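Local coordinates for putative exported protein (Peptoclostridium difficile, PDB 5TTA) that is of unknown function but belongs to the DUF5780 family (E-set clan) and is made with a signal sequence, consistent with a role outside the cytoplasm, at residues A[39-44]-A[75-80]. Residues are numbered along the deposited sequence; the frame is centred on the assembly and turned at random.
Sequences IPLFIN and YEITCL
Leu-41 drives one methyl, CD2, into the corner between Tyr-75 and Ile-77, and this corner is the tight part of the contact. CD2 lies 3.8 Å from Tyr-75 CB and 4.0 Å from Ile-77 CD1, and it meets the phenol ring obliquely, 3.9 Å from Tyr-75 CD2. The Leu-41 side chain already leaves its strand toward segment 75-80; with CG anti to the backbone N (chi1 -180°) and chi2 at 60°, CD2 is the methyl that leads. From within its own strand, Ile-77 lays CD1 over one face of the Tyr-75 ring, 3.8 Å above the plane and displaced toward the rim, so the leucine methyl, the isoleucine methyl and the tyrosine form one apolar cluster. The phenol OH is not part of it: it is hydrogen-bonded to Asp-186 on strand 183-189.

One step along, the contact thins to a single methyl pair. Ile-43 and Ile-77 reach toward each other tip to tip, Ile-43 CD1 standing 3.9 Å from Ile-77 CG2. This is the looser end, where Ile-43 is partly exposed while Leu-41, Tyr-75 and Ile-77 are buried. Glu-76 and Thr-78 leave the backbone on the side away from segment 39-44; Glu-76 OE2 forms a salt bridge with Lys-211.

The two strand segments run in roughly the same direction, at 33° to each other, with axes 10.4 Å apart at closest approach. That spacing, filled by side chains, is consistent with two sheets packed face to face, as in E-set beta sandwiches. Within this chain, strand 41-50 is an outermost strand of a three-stranded antiparallel sheet, paired with strand 58-66, whose Leu-64 touches both Ile-43 and Ile-77; strand 72-82 belongs to the other sheet, pairing with strands 131-135 and 205-215.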
ATOM      1  N   ILE A  39      32.025  -3.918  -5.821  1.00 55.66           N
ATOM      2  CA  ILE A  39      30.655  -4.416  -5.765  1.00 40.88           C
ATOM      3  C   ILE A  39      30.096  -4.075  -4.387  1.00 38.18           C
ATOM      4  O   ILE A  39      30.705  -4.423  -3.361  1.00 38.09           O
ATOM      5  CB  ILE A  39      30.597  -5.919  -6.077  1.00 38.06           C
ATOM      6  CG1 ILE A  39      31.011  -6.199  -7.532  1.00 49.71           C
ATOM      7  CG2 ILE A  39      29.186  -6.419  -5.942  1.00 39.39           C
ATOM      8  CD1 ILE A  39      32.513  -6.130  -7.855  1.00 47.72           C
ATOM      9  N   PRO A  40      28.979  -3.340  -4.313  1.00 27.28           N
ATOM     10  CA  PRO A  40      28.452  -2.935  -2.999  1.00 23.78           C
ATOM     11  C   PRO A  40      27.720  -4.055  -2.268  1.00 28.12           C
ATOM     12  O   PRO A  40      27.499  -3.946  -1.053  1.00 24.01           O
ATOM     13  CB  PRO A  40      27.506  -1.776  -3.351  1.00 20.94           C
ATOM     14  CG  PRO A  40      27.014  -2.117  -4.741  1.00 23.30           C
ATOM     15  CD  PRO A  40      28.234  -2.720  -5.429  1.00 25.35           C
ATOM     16  N   LEU A  41      27.302  -5.110  -2.956  1.00 23.54           N
ATOM     17  CA  LEU A  41      26.565  -6.214  -2.338  1.00 22.25           C
ATOM     18  C   LEU A  41      27.324  -7.492  -2.655  1.00 25.66           C
ATOM     19  O   LEU A  41      27.450  -7.865  -3.825  1.00 23.19           O
ATOM     20  CB  LEU A  41      25.128  -6.283  -2.858  1.00 19.22           C
ATOM     21  CG  LEU A  41      24.220  -7.380  -2.312  1.00 18.89           C
ATOM     22  CD1 LEU A  41      24.071  -7.220  -0.775  1.00 20.98           C
ATOM     23  CD2 LEU A  41      22.860  -7.288  -2.977  1.00 20.32           C
ATOM     24  N   PHE A  42      27.855  -8.141  -1.628  1.00 21.33           N
ATOM     25  CA  PHE A  42      28.749  -9.277  -1.791  1.00 21.28           C
ATOM     26  C   PHE A  42      27.981 -10.568  -1.621  1.00 26.12           C
ATOM     27  O   PHE A  42      27.314 -10.760  -0.600  1.00 24.89           O
ATOM     28  CB  PHE A  42      29.881  -9.246  -0.764  1.00 24.15           C
ATOM     29  CG  PHE A  42      31.015 -10.164  -1.095  1.00 30.06           C
ATOM     30  CD1 PHE A  42      31.132 -11.402  -0.493  1.00 38.85           C
ATOM     31  CD2 PHE A  42      31.990  -9.771  -2.008  1.00 40.90           C
ATOM     32  CE1 PHE A  42      32.197 -12.245  -0.795  1.00 44.36           C
ATOM     33  CE2 PHE A  42      33.052 -10.608  -2.323  1.00 48.50           C
ATOM     34  CZ  PHE A  42      33.154 -11.849  -1.714  1.00 49.46           C
ATOM     35  N   ILE A  43      28.098 -11.473  -2.585  1.00 17.86           N
ATOM     36  CA  ILE A  43      27.466 -12.776  -2.428  1.00 30.27           C
ATOM     37  C   ILE A  43      28.514 -13.725  -1.868  1.00 21.64           C
ATOM     38  O   ILE A  43      29.452 -14.121  -2.563  1.00 15.98           O
ATOM     39  CB  ILE A  43      26.859 -13.305  -3.733  1.00 25.91           C
ATOM     40  CG1 ILE A  43      25.760 -12.369  -4.204  1.00 28.51           C
ATOM     41  CG2 ILE A  43      26.266 -14.719  -3.495  1.00 18.26           C
ATOM     42  CD1 ILE A  43      25.097 -12.813  -5.489  1.00 23.35           C
ATOM     43  N   ASN A  44      28.346 -14.104  -0.603  1.00 18.73           N
ATOM     44  CA  ASN A  44      29.258 -15.043   0.043  1.00 21.18           C
ATOM     45  C   ASN A  44      29.042 -16.471  -0.422  1.00 19.94           C
ATOM     46  O   ASN A  44      30.009 -17.248  -0.472  1.00 21.99           O
ATOM     47  CB  ASN A  44      29.094 -14.966   1.567  1.00 22.48           C
ATOM     48  CG  ASN A  44      29.380 -13.586   2.089  1.00 30.86           C
ATOM     49  OD1 ASN A  44      30.511 -13.107   1.985  1.00 29.91           O
ATOM     50  ND2 ASN A  44      28.355 -12.915   2.607  1.00 22.30           N
ATOM     51  N   TYR A  75      17.467  -4.872  -4.636  1.00 18.27           N
ATOM     52  CA  TYR A  75      18.522  -5.500  -5.424  1.00 18.85           C
ATOM     53  C   TYR A  75      17.878  -6.363  -6.490  1.00 19.29           C
ATOM     54  O   TYR A  75      16.689  -6.671  -6.433  1.00 19.93           O
ATOM     55  CB  TYR A  75      19.510  -6.329  -4.557  1.00 15.66           C
ATOM     56  CG  TYR A  75      18.889  -7.474  -3.761  1.00 25.61           C
ATOM     57  CD1 TYR A  75      18.247  -8.543  -4.404  1.00 30.95           C
ATOM     58  CD2 TYR A  75      19.003  -7.521  -2.380  1.00 23.25           C
ATOM     59  CE1 TYR A  75      17.690  -9.592  -3.685  1.00 25.35           C
ATOM     60  CE2 TYR A  75      18.467  -8.563  -1.654  1.00 26.34           C
ATOM     61  CZ  TYR A  75      17.815  -9.598  -2.307  1.00 30.60           C
ATOM     62  OH  TYR A  75      17.277 -10.633  -1.562  1.00 24.45           O
ATOM     63  N   GLU A  76      18.678  -6.731  -7.482  1.00 19.45           N
ATOM     64  CA  GLU A  76      18.331  -7.781  -8.432  1.00 17.74           C
ATOM     65  C   GLU A  76      19.505  -8.744  -8.469  1.00 20.91           C
ATOM     66  O   GLU A  76      20.644  -8.328  -8.714  1.00 18.71           O
ATOM     67  CB  GLU A  76      18.026  -7.222  -9.827  1.00 22.24           C
ATOM     68  CG  GLU A  76      16.852  -6.257  -9.805  1.00 24.70           C
ATOM     69  CD  GLU A  76      16.495  -5.684 -11.170  1.00 39.97           C
ATOM     70  OE1 GLU A  76      15.527  -4.889 -11.229  1.00 47.24           O
ATOM     71  OE2 GLU A  76      17.164  -6.024 -12.175  1.00 39.04           O
ATOM     72  N   ILE A  77      19.232 -10.021  -8.217  1.00 14.45           N
ATOM     73  CA  ILE A  77      20.273 -11.038  -8.153  1.00 13.03           C
ATOM     74  C   ILE A  77      19.847 -12.204  -9.025  1.00 15.04           C
ATOM     75  O   ILE A  77      18.754 -12.756  -8.832  1.00 20.03           O
ATOM     76  CB  ILE A  77      20.530 -11.509  -6.710  1.00 15.79           C
ATOM     77  CG1 ILE A  77      21.174 -10.381  -5.902  1.00 22.91           C
ATOM     78  CG2 ILE A  77      21.423 -12.732  -6.717  1.00 14.15           C
ATOM     79  CD1 ILE A  77      21.408 -10.762  -4.421  1.00 32.84           C
ATOM     80  N   THR A  78      20.694 -12.573 -10.000  1.00 14.48           N
ATOM     81  CA  THR A  78      20.332 -13.627 -10.940  1.00 17.78           C
ATOM     82  C   THR A  78      21.042 -14.910 -10.538  1.00 17.96           C
ATOM     83  O   THR A  78      22.234 -14.893 -10.224  1.00 21.21           O
ATOM     84  CB  THR A  78      20.698 -13.254 -12.382  1.00 17.03           C
ATOM     85  OG1 THR A  78      19.933 -12.115 -12.788  1.00 19.07           O
ATOM     86  CG2 THR A  78      20.392 -14.419 -13.344  1.00 17.95           C
ATOM     87  N   CYS A  79      20.308 -16.026 -10.566  1.00 16.59           N
ATOM     88  CA  CYS A  79      20.862 -17.336 -10.266  1.00 15.85           C
ATOM     89  C   CYS A  79      20.723 -18.282 -11.453  1.00 14.65           C
ATOM     90  O   CYS A  79      19.797 -18.166 -12.261  1.00 16.23           O
ATOM     91  CB  CYS A  79      20.179 -18.000  -9.080  1.00 17.13           C
ATOM     92  SG  CYS A  79      20.334 -17.064  -7.518  1.00 22.76           S
ATOM     93  N   LEU A  80      21.649 -19.229 -11.490  1.00 12.25           N
ATOM     94  CA  LEU A  80      21.761 -20.311 -12.455  1.00 13.01           C
ATOM     95  C   LEU A  80      21.984 -21.588 -11.673  1.00 21.57           C
ATOM     96  O   LEU A  80      22.554 -21.555 -10.581  1.00 21.79           O
ATOM     97  CB  LEU A  80      22.939 -20.076 -13.416  1.00 14.11           C
ATOM     98  CG  LEU A  80      22.839 -18.769 -14.195  1.00 17.83           C
ATOM     99  CD1 LEU A  80      24.152 -18.578 -15.012  1.00 23.47           C
ATOM    100  CD2 LEU A  80      21.671 -18.831 -15.157  1.00 20.54           C
TER